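4-alpha-glucanotransferase (Streptococcus agalactiae, PDB 6M6T) belongs to the amylomaltase (disproportionating enzyme) family, glucanotransferases built on a TIM barrel with extra helical and sheet elements. Local coordinates at residues F133-W139 with Q192-Y196; A144-A148 with V184-E189; I401-F405 with I428-L433. All coordinates share one frame; numbering follows the deposited sequence.

Contact 1 of 3, residues F133-W139 with Q192-Y196; sequences FLQEEKW and QYFFY
Phe133 and Tyr193 both hold CG anti to the backbone N, with chi1 of 170° and 166°, and these torsions swing the two rings together. The edge of Tyr193 points at the face of Phe133 in a T-shaped pair, centroids 5.5 Å apart and planes at 77°. Tyr193 CD1 is the corner that arrives, 3.7 Å from Phe133 CG. The backbone of Tyr193 joins in as well: its CA sits over the Phe133 ring, 3.9 Å from the centroid, as a CH-pi donor. Phe133 therefore lies directly against the helix surface, and further round its rim CE1 reaches Tyr196 CB at 3.7 Å.

This aromatic cluster of Phe133, Trp139, Tyr193 and Tyr196 belongs to the long, largely helical excursion between barrel strands 43-45 and 212-217. It ties the end of helix 126-134 and the turn leading into helix 140-152 to helix 182-208, which returns the chain to the barrel. In the turn, Phe133 O accepts from the backbone N of both Glu136 and Glu137. The bent Glu137 side chain then brings OE2 to 3.5 Å from Tyr196 CD2, while OE1 takes a weak hydrogen bond of 3.4 Å from Trp139 NE1.

The indole comes toward Tyr196 from the opposite direction, its CZ2 meeting Tyr196 OH at 3.4 Å, with the two rings set obliquely. Gln192 OE1 lies near the indole plane at its edge, 3.5 Å from Trp139 CH2. The polar ends of Gln192 and Tyr196 are held by the neighbouring loop: Gln192 OE1 bonds to Gly67 N and Tyr196 OH to Val65 O. Tyr281 and Met289 of helix 277-289 pack on Trp139 and Tyr196 respectively.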
loop_
_atom_site.group_PDB
_atom_site.type_symbol
_atom_site.label_atom_id
_atom_site.label_comp_id
_atom_site.label_asym_id
_atom_site.label_seq_id
_atom_site.Cartn_x
_atom_site.Cartn_y
_atom_site.Cartn_z
ATOM N N PHE A 133 12.819 -13.530 -17.015
ATOM C CA PHE A 133 12.068 -12.656 -16.114
ATOM C C PHE A 133 12.036 -11.212 -16.622
ATOM O O PHE A 133 10.969 -10.584 -16.669
ATOM C CB PHE A 133 12.676 -12.723 -14.712
ATOM C CG PHE A 133 12.142 -11.690 -13.766
ATOM C CD1 PHE A 133 10.829 -11.752 -13.320
ATOM C CD2 PHE A 133 12.954 -10.655 -13.321
ATOM C CE1 PHE A 133 10.336 -10.803 -12.443
ATOM C CE2 PHE A 133 12.474 -9.698 -12.445
ATOM C CZ PHE A 133 11.163 -9.768 -12.007
ATOM N N LEU A 134 13.200 -10.659 -16.998
ATOM C CA LEU A 134 13.246 -9.260 -17.436
ATOM C C LEU A 134 12.411 -9.019 -18.686
ATOM O O LEU A 134 12.067 -7.865 -18.985
ATOM C CB LEU A 134 14.684 -8.814 -17.700
ATOM C CG LEU A 134 15.642 -8.945 -16.525
ATOM C CD1 LEU A 134 17.065 -8.788 -17.011
ATOM C CD2 LEU A 134 15.307 -7.943 -15.458
ATOM N N GLN A 135 12.089 -10.079 -19.428
ATOM C CA GLN A 135 11.286 -9.899 -20.626
ATOM C C GLN A 135 9.816 -9.661 -20.287
ATOM O O GLN A 135 9.115 -8.976 -21.037
ATOM C CB GLN A 135 11.453 -11.104 -21.563
ATOM C CG GLN A 135 10.854 -10.842 -22.938
ATOM C CD GLN A 135 11.519 -11.607 -24.067
ATOM O OE1 GLN A 135 12.255 -12.574 -23.837
ATOM N NE2 GLN A 135 11.260 -11.169 -25.310
ATOM N N GLU A 136 9.335 -10.191 -19.163
ATOM C CA GLU A 136 7.963 -9.950 -18.736
ATOM C C GLU A 136 7.825 -8.722 -17.852
ATOM O O GLU A 136 6.767 -8.096 -17.831
ATOM C CB GLU A 136 7.400 -11.188 -18.010
ATOM C CG GLU A 136 7.494 -12.480 -18.841
ATOM C CD GLU A 136 7.338 -13.759 -18.031
ATOM O OE1 GLU A 136 8.310 -14.550 -17.993
ATOM O OE2 GLU A 136 6.250 -13.983 -17.454
ATOM N N GLU A 137 8.855 -8.377 -17.100
ATOM C CA GLU A 137 8.895 -7.120 -16.358
ATOM C C GLU A 137 10.046 -6.306 -16.954
ATOM O O GLU A 137 11.187 -6.365 -16.490
ATOM C CB GLU A 137 9.078 -7.356 -14.843
ATOM C CG GLU A 137 8.315 -8.549 -14.294
ATOM C CD GLU A 137 6.808 -8.300 -14.146
ATOM O OE1 GLU A 137 6.354 -7.166 -14.434
ATOM O OE2 GLU A 137 6.078 -9.246 -13.739
ATOM N N LYS A 138 9.753 -5.558 -18.016
ATOM C CA LYS A 138 10.817 -4.894 -18.762
ATOM C C LYS A 138 11.366 -3.663 -18.043
ATOM O O LYS A 138 12.456 -3.200 -18.388
ATOM C CB LYS A 138 10.316 -4.531 -20.162
ATOM C CG LYS A 138 9.808 -5.732 -20.940
ATOM C CD LYS A 138 9.947 -5.547 -22.450
ATOM C CE LYS A 138 9.839 -6.889 -23.158
ATOM N NZ LYS A 138 9.355 -6.832 -24.560
ATOM N N TRP A 139 10.651 -3.145 -17.035
ATOM C CA TRP A 139 11.030 -1.969 -16.247
ATOM C C TRP A 139 12.158 -2.235 -15.271
ATOM O O TRP A 139 12.575 -1.289 -14.582
ATOM C CB TRP A 139 9.832 -1.455 -15.433
ATOM C CG TRP A 139 9.242 -2.551 -14.552
ATOM C CD1 TRP A 139 8.152 -3.335 -14.835
ATOM C CD2 TRP A 139 9.745 -3.020 -13.282
ATOM N NE1 TRP A 139 7.933 -4.230 -13.818
ATOM C CE2 TRP A 139 8.894 -4.059 -12.855
ATOM C CE3 TRP A 139 10.818 -2.648 -12.461
ATOM C CZ2 TRP A 139 9.091 -4.731 -11.659
ATOM C CZ3 TRP A 139 11.006 -3.310 -11.285
ATOM C CH2 TRP A 139 10.148 -4.340 -10.887
ATOM N N GLN A 192 14.730 -8.220 -7.429
ATOM C CA GLN A 192 13.380 -8.069 -7.980
ATOM C C GLN A 192 12.841 -9.409 -8.479
ATOM O O GLN A 192 11.644 -9.706 -8.320
ATOM C CB GLN A 192 13.360 -7.014 -9.092
ATOM C CG GLN A 192 13.373 -5.542 -8.602
ATOM C CD GLN A 192 12.360 -5.245 -7.488
ATOM O OE1 GLN A 192 11.143 -5.309 -7.690
ATOM N NE2 GLN A 192 12.871 -4.897 -6.312
ATOM N N TYR A 193 13.720 -10.241 -9.055
ATOM C CA TYR A 193 13.303 -11.572 -9.493
ATOM C C TYR A 193 12.827 -12.411 -8.311
ATOM O O TYR A 193 11.808 -13.115 -8.401
ATOM C CB TYR A 193 14.451 -12.272 -10.221
ATOM C CG TYR A 193 14.252 -13.769 -10.428
ATOM C CD1 TYR A 193 13.467 -14.253 -11.475
ATOM C CD2 TYR A 193 14.864 -14.702 -9.584
ATOM C CE1 TYR A 193 13.289 -15.620 -11.665
ATOM C CE2 TYR A 193 14.686 -16.068 -9.771
ATOM C CZ TYR A 193 13.898 -16.520 -10.810
ATOM O OH TYR A 193 13.721 -17.872 -10.999
ATOM N N PHE A 194 13.553 -12.338 -7.192
ATOM C CA PHE A 194 13.152 -13.041 -5.977
ATOM C C PHE A 194 11.779 -12.592 -5.520
ATOM O O PHE A 194 10.890 -13.415 -5.258
ATOM C CB PHE A 194 14.155 -12.778 -4.863
ATOM C CG PHE A 194 15.431 -13.487 -5.036
ATOM C CD1 PHE A 194 15.459 -14.734 -5.643
ATOM C CD2 PHE A 194 16.604 -12.928 -4.582
ATOM C CE1 PHE A 194 16.639 -15.404 -5.806
ATOM C CE2 PHE A 194 17.781 -13.586 -4.745
ATOM C CZ PHE A 194 17.806 -14.832 -5.357
ATOM N N PHE A 195 11.621 -11.279 -5.352
ATOM C CA PHE A 195 10.337 -10.706 -4.991
ATOM C C PHE A 195 9.222 -11.312 -5.814
ATOM O O PHE A 195 8.269 -11.869 -5.271
ATOM C CB PHE A 195 10.348 -9.191 -5.187
ATOM C CG PHE A 195 9.214 -8.506 -4.504
ATOM C CD1 PHE A 195 7.983 -8.372 -5.138
ATOM C CD2 PHE A 195 9.361 -8.019 -3.208
ATOM C CE1 PHE A 195 6.923 -7.749 -4.494
ATOM C CE2 PHE A 195 8.311 -7.389 -2.556
ATOM C CZ PHE A 195 7.087 -7.246 -3.196
ATOM N N TYR A 196 9.317 -11.180 -7.133
ATOM C CA TYR A 196 8.176 -11.564 -7.952
ATOM C C TYR A 196 7.932 -13.069 -7.903
ATOM O O TYR A 196 6.777 -13.499 -7.819
ATOM C CB TYR A 196 8.361 -11.064 -9.381
ATOM C CG TYR A 196 7.852 -9.657 -9.516
ATOM C CD1 TYR A 196 8.469 -8.616 -8.823
ATOM C CD2 TYR A 196 6.734 -9.363 -10.302
ATOM C CE1 TYR A 196 8.012 -7.311 -8.923
ATOM C CE2 TYR A 196 6.260 -8.056 -10.406
ATOM C CZ TYR A 196 6.907 -7.040 -9.707
ATOM O OH TYR A 196 6.462 -5.747 -9.785
#

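Contact 2 of 3, residues A144-A148 with V184-E189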
loop_
_atom_site.group_PDB
_atom_site.type_symbol
_atom_site.label_atom_id
_atom_site.label_comp_id
_atom_site.label_asym_id
_atom_site.label_seq_id
_atom_site.Cartn_x
_atom_site.Cartn_y
_atom_site.Cartn_z
ATOM N N ALA A 144 16.955 -0.857 -11.490
ATOM C CA ALA A 144 18.126 -1.410 -10.814
ATOM C C ALA A 144 19.318 -0.468 -10.954
ATOM O O ALA A 144 20.109 -0.295 -10.013
ATOM C CB ALA A 144 18.447 -2.803 -11.365
ATOM N N GLU A 145 19.433 0.186 -12.109
ATOM C CA GLU A 145 20.467 1.196 -12.270
ATOM C C GLU A 145 20.180 2.402 -11.392
ATOM O O GLU A 145 21.100 2.980 -10.815
ATOM C CB GLU A 145 20.600 1.601 -13.739
ATOM C CG GLU A 145 21.064 0.463 -14.624
ATOM C CD GLU A 145 20.957 0.765 -16.108
ATOM O OE1 GLU A 145 20.889 1.965 -16.462
ATOM O OE2 GLU A 145 20.949 -0.203 -16.916
ATOM N N PHE A 146 18.912 2.796 -11.265
ATOM C CA PHE A 146 18.584 3.884 -10.349
ATOM C C PHE A 146 19.064 3.570 -8.939
ATOM O O PHE A 146 19.722 4.391 -8.297
ATOM C CB PHE A 146 17.079 4.144 -10.361
ATOM C CG PHE A 146 16.641 5.260 -9.439
ATOM C CD1 PHE A 146 16.652 6.580 -9.873
ATOM C CD2 PHE A 146 16.194 4.985 -8.149
ATOM C CE1 PHE A 146 16.236 7.606 -9.039
ATOM C CE2 PHE A 146 15.781 6.004 -7.308
ATOM C CZ PHE A 146 15.804 7.322 -7.755
ATOM N N MET A 147 18.753 2.374 -8.447
ATOM C CA MET A 147 19.182 2.002 -7.100
ATOM C C MET A 147 20.698 1.922 -6.992
ATOM O O MET A 147 21.264 2.270 -5.948
ATOM C CB MET A 147 18.557 0.668 -6.684
ATOM C CG MET A 147 17.056 0.743 -6.460
ATOM S SD MET A 147 16.522 1.938 -5.203
ATOM C CE MET A 147 17.799 1.737 -3.936
ATOM N N ALA A 148 21.371 1.482 -8.051
ATOM C CA ALA A 148 22.824 1.417 -8.004
ATOM C C ALA A 148 23.438 2.813 -7.944
ATOM O O ALA A 148 24.313 3.094 -7.114
ATOM C CB ALA A 148 23.342 0.642 -9.214
ATOM N N VAL A 184 26.485 -4.399 -8.899
ATOM C CA VAL A 184 25.456 -3.945 -7.977
ATOM C C VAL A 184 24.129 -3.745 -8.691
ATOM O O VAL A 184 23.073 -3.786 -8.055
ATOM C CB VAL A 184 25.909 -2.659 -7.261
ATOM C CG1 VAL A 184 26.195 -1.568 -8.270
ATOM C CG2 VAL A 184 24.862 -2.214 -6.242
ATOM N N ILE A 185 24.148 -3.510 -10.003
ATOM C CA ILE A 185 22.897 -3.455 -10.748
ATOM C C ILE A 185 22.283 -4.844 -10.832
ATOM O O ILE A 185 21.093 -5.043 -10.526
ATOM C CB ILE A 185 23.121 -2.861 -12.152
ATOM C CG1 ILE A 185 23.524 -1.393 -12.090
ATOM C CG2 ILE A 185 21.853 -2.986 -13.005
ATOM C CD1 ILE A 185 23.993 -0.866 -13.442
ATOM N N LYS A 186 23.084 -5.825 -11.264
ATOM C CA LYS A 186 22.587 -7.197 -11.324
ATOM C C LYS A 186 22.044 -7.648 -9.971
ATOM O O LYS A 186 21.066 -8.403 -9.918
ATOM C CB LYS A 186 23.690 -8.142 -11.805
ATOM C CG LYS A 186 23.197 -9.499 -12.259
ATOM C CD LYS A 186 23.855 -9.952 -13.565
ATOM C CE LYS A 186 23.218 -9.315 -14.795
ATOM N NZ LYS A 186 21.741 -9.481 -14.818
ATOM N N TYR A 187 22.642 -7.179 -8.870
ATOM C CA TYR A 187 22.081 -7.482 -7.558
ATOM C C TYR A 187 20.602 -7.099 -7.486
ATOM O O TYR A 187 19.758 -7.905 -7.069
ATOM C CB TYR A 187 22.874 -6.771 -6.456
ATOM C CG TYR A 187 22.104 -6.727 -5.169
ATOM C CD1 TYR A 187 21.234 -5.665 -4.885
ATOM C CD2 TYR A 187 22.191 -7.771 -4.252
ATOM C CE1 TYR A 187 20.483 -5.634 -3.724
ATOM C CE2 TYR A 187 21.439 -7.751 -3.075
ATOM C CZ TYR A 187 20.589 -6.678 -2.815
ATOM O OH TYR A 187 19.841 -6.635 -1.656
ATOM N N HIS A 188 20.274 -5.861 -7.878
ATOM C CA HIS A 188 18.913 -5.353 -7.706
ATOM C C HIS A 188 17.949 -5.994 -8.685
ATOM O O HIS A 188 16.772 -6.202 -8.351
ATOM C CB HIS A 188 18.878 -3.844 -7.880
ATOM C CG HIS A 188 19.472 -3.087 -6.733
ATOM N ND1 HIS A 188 18.808 -2.900 -5.538
ATOM C CD2 HIS A 188 20.660 -2.446 -6.609
ATOM C CE1 HIS A 188 19.565 -2.183 -4.726
ATOM N NE2 HIS A 188 20.693 -1.893 -5.351
ATOM N N GLU A 189 18.430 -6.318 -9.887
ATOM C CA GLU A 189 17.631 -7.134 -10.800
ATOM C C GLU A 189 17.238 -8.450 -10.148
ATOM O O GLU A 189 16.069 -8.861 -10.185
ATOM C CB GLU A 189 18.399 -7.414 -12.087
ATOM C CG GLU A 189 17.968 -6.533 -13.231
ATOM C CD GLU A 189 19.101 -6.184 -14.180
ATOM O OE1 GLU A 189 19.883 -7.088 -14.587
ATOM O OE2 GLU A 189 19.208 -4.977 -14.489
#
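Ala144 and His188 have the closest CA atoms where helix 140-152 meets helix 182-208; the local axes approach to 8.1 Å and run at 127° to one another, partway to antiparallel. Small residues make this possible: Ala144 CB rests 3.7 Å from His188 CB and also reaches the Ile185 backbone, and one turn on Ala148 CB packs 3.5 Å from Ile185 CG1 and beside Val184 CG1. Ile185 extends its CD1 to the aliphatic CG of Glu145.

The His188 ring is sandwiched. Met147 CB stands over the centre of one face as a CH-pi contact, 3.5 Å from the centroid, and Tyr187 CD1 covers the opposite face. With CG anti to its carbonyl carbon (chi1 -73°), the imidazole is laid along helix 140-152, where its NE2 hydrogen-bonds to Glu151 OE1.

Apolar packing does the joining, and the charges sit round it with partners of their own. Glu145 has a salt bridge to Arg178 and Glu189 OE1 one to Lys186 NZ at 3.0 Å, which may ease the repulsion between Glu145 OE2 and Glu189 OE2, 5.6 Å apart, although Asp142 adds a further negative charge beside Glu145. The carboxylate of Glu151 may raise the proton affinity of His188.

Contact 3 of 3, residues I401-F405 with I428-L433; sequences INGWF and ITETVL
Ile401 and Val432 reach toward each other tip to tip across this helix pair, their CG2 methyls 3.8 Å apart. Around them the apolar layer spreads outward. Ile401 CG2 also lies 4.0 Å from Thr429 CG2, its CD1 packs on Val432 CG1 at 3.9 Å, with Leu433 a looser neighbour beyond, and Val432 CG2 touches Trp404 CZ3 at 4.1 Å, obliquely to the indole. Along one flank of the layer Ile428 crosses Phe405 at about a right angle. Its CD1 sits over one face of the ring, 3.6 Å from the centroid, in a CH-pi contact. Ile428 gets it there by holding CG1 anti to its backbone N (chi1 -162°), while its CG2 branch lies by the base of the ring, near Phe405 CG.

Along another flank, the Thr429 methyl lies against the Asn402 amide, 3.6 Å from OD1. The two polar groups are held from beyond the pair: Thr429 OG1 hydrogen-bonds to Asp453 OD1, and Asn402 ND2 to Lys454 O. Asp450 OD1 in turn bonds to Ile401 N at the start of its short helix, so the chain around 450-454 fixes both sides of the contact. Trp404 NE1 has a weak hydrogen bond to Glu368 O, and the Trp404 side chain is about 11 Å from the bound AC1 and GLC.

In the barrel this is the connection between the parallel strands 389-392 and 443-447. Helix 401-404 comes soon after the first strand, helix 410-419 places Lys413 and Glu417 against Phe405, and helix 428-438 leads into the second strand.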
loop_
_atom_site.group_PDB
_atom_site.type_symbol
_atom_site.label_atom_id
_atom_site.label_comp_id
_atom_site.label_asym_id
_atom_site.label_seq_id
_atom_site.Cartn_x
_atom_site.Cartn_y
_atom_site.Cartn_z
ATOM N N ILE A 401 -10.199 0.820 16.404
ATOM C CA ILE A 401 -11.520 1.050 17.002
ATOM C C ILE A 401 -11.396 1.328 18.493
ATOM O O ILE A 401 -12.056 2.232 19.035
ATOM C CB ILE A 401 -12.458 -0.149 16.746
ATOM C CG1 ILE A 401 -12.807 -0.268 15.266
ATOM C CG2 ILE A 401 -13.732 -0.037 17.590
ATOM C CD1 ILE A 401 -13.373 -1.606 14.921
ATOM N N ASN A 402 -10.560 0.550 19.186
ATOM C CA ASN A 402 -10.347 0.807 20.600
ATOM C C ASN A 402 -9.839 2.209 20.829
ATOM O O ASN A 402 -10.188 2.833 21.839
ATOM C CB ASN A 402 -9.374 -0.198 21.178
ATOM C CG ASN A 402 -10.071 -1.417 21.679
ATOM O OD1 ASN A 402 -11.231 -1.348 22.086
ATOM N ND2 ASN A 402 -9.381 -2.552 21.652
ATOM N N GLY A 403 -9.027 2.719 19.901
ATOM C CA GLY A 403 -8.545 4.086 20.021
ATOM C C GLY A 403 -9.602 5.117 19.666
ATOM O O GLY A 403 -9.776 6.111 20.375
ATOM N N TRP A 404 -10.316 4.901 18.554
ATOM C CA TRP A 404 -11.382 5.821 18.156
ATOM C C TRP A 404 -12.404 6.004 19.273
ATOM O O TRP A 404 -12.867 7.123 19.523
ATOM C CB TRP A 404 -12.045 5.309 16.876
ATOM C CG TRP A 404 -13.453 5.748 16.664
ATOM C CD1 TRP A 404 -13.875 6.843 15.967
ATOM C CD2 TRP A 404 -14.641 5.076 17.113
ATOM N NE1 TRP A 404 -15.247 6.900 15.962
ATOM C CE2 TRP A 404 -15.742 5.828 16.660
ATOM C CE3 TRP A 404 -14.878 3.912 17.859
ATOM C CZ2 TRP A 404 -17.061 5.464 16.938
ATOM C CZ3 TRP A 404 -16.195 3.550 18.131
ATOM C CH2 TRP A 404 -17.268 4.329 17.671
ATOM N N PHE A 405 -12.722 4.922 19.995
ATOM C CA PHE A 405 -13.712 4.990 21.062
ATOM C C PHE A 405 -13.262 5.810 22.272
ATOM O O PHE A 405 -14.117 6.248 23.047
ATOM C CB PHE A 405 -14.107 3.588 21.525
ATOM C CG PHE A 405 -15.395 3.572 22.299
ATOM C CD1 PHE A 405 -16.578 3.967 21.693
ATOM C CD2 PHE A 405 -15.419 3.214 23.641
ATOM C CE1 PHE A 405 -17.766 3.987 22.402
ATOM C CE2 PHE A 405 -16.604 3.229 24.357
ATOM C CZ PHE A 405 -17.778 3.614 23.737
ATOM N N ILE A 428 -15.955 -3.205 22.720
ATOM C CA ILE A 428 -16.666 -2.530 21.645
ATOM C C ILE A 428 -16.101 -2.815 20.261
ATOM O O ILE A 428 -16.719 -2.429 19.264
ATOM C CB ILE A 428 -16.714 -1.009 21.901
ATOM C CG1 ILE A 428 -17.812 -0.379 21.039
ATOM C CG2 ILE A 428 -15.337 -0.366 21.646
ATOM C CD1 ILE A 428 -18.430 0.805 21.628
ATOM N N THR A 429 -14.965 -3.500 20.146
ATOM C CA THR A 429 -14.516 -3.867 18.804
ATOM C C THR A 429 -15.446 -4.905 18.193
ATOM O O THR A 429 -15.781 -4.840 17.001
ATOM C CB THR A 429 -13.089 -4.394 18.841
ATOM O OG1 THR A 429 -13.007 -5.476 19.780
ATOM C CG2 THR A 429 -12.121 -3.282 19.230
ATOM N N GLU A 430 -15.887 -5.859 19.013
ATOM C CA GLU A 430 -16.880 -6.833 18.592
ATOM C C GLU A 430 -18.237 -6.164 18.340
ATOM O O GLU A 430 -18.952 -6.531 17.392
ATOM C CB GLU A 430 -16.959 -7.946 19.653
ATOM C CG GLU A 430 -15.865 -9.035 19.503
ATOM C CD GLU A 430 -15.386 -9.653 20.817
ATOM O OE1 GLU A 430 -14.424 -10.463 20.772
ATOM O OE2 GLU A 430 -15.950 -9.328 21.887
ATOM N N THR A 431 -18.581 -5.143 19.131
ATOM C CA THR A 431 -19.777 -4.360 18.845
ATOM C C THR A 431 -19.705 -3.757 17.447
ATOM O O THR A 431 -20.534 -4.060 16.568
ATOM C CB THR A 431 -19.951 -3.248 19.886
ATOM O OG1 THR A 431 -19.658 -3.742 21.200
ATOM C CG2 THR A 431 -21.389 -2.710 19.859
ATOM N N VAL A 432 -18.701 -2.897 17.232
ATOM C CA VAL A 432 -18.605 -2.157 15.980
ATOM C C VAL A 432 -18.589 -3.123 14.809
ATOM O O VAL A 432 -19.247 -2.886 13.791
ATOM C CB VAL A 432 -17.368 -1.234 15.985
ATOM C CG1 VAL A 432 -17.160 -0.583 14.603
ATOM C CG2 VAL A 432 -17.504 -0.165 17.055
ATOM N N LEU A 433 -17.871 -4.241 14.947
ATOM C CA LEU A 433 -17.729 -5.157 13.830
ATOM C C LEU A 433 -19.021 -5.921 13.550
ATOM O O LEU A 433 -19.323 -6.227 12.380
ATOM C CB LEU A 433 -16.576 -6.107 14.115
ATOM C CG LEU A 433 -15.198 -5.517 13.860
ATOM C CD1 LEU A 433 -14.151 -6.335 14.574
ATOM C CD2 LEU A 433 -14.947 -5.537 12.377
#

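Contacts 1 and 2 are neighbours, their centres 12 Å apart, and share helix 182-208, which packs against the end of helix 126-134 and the turn that follows in one and against helix 140-152 in the other. Contact 2 is nested inside the chain loop closed by contact 1, and the two touch where Leu134 CD2 meets Glu189 CG at 3.7 Å. Contact 3 follows later in the sequence, on the opposite side of the chain's centre, its centre about 42 Å from that of contact 1 and 45 Å from that of contact 2. Contacts 1 and 2 lie in the helical excursion after strand 43-45, and contact 3 in the connection between the last two barrel strands.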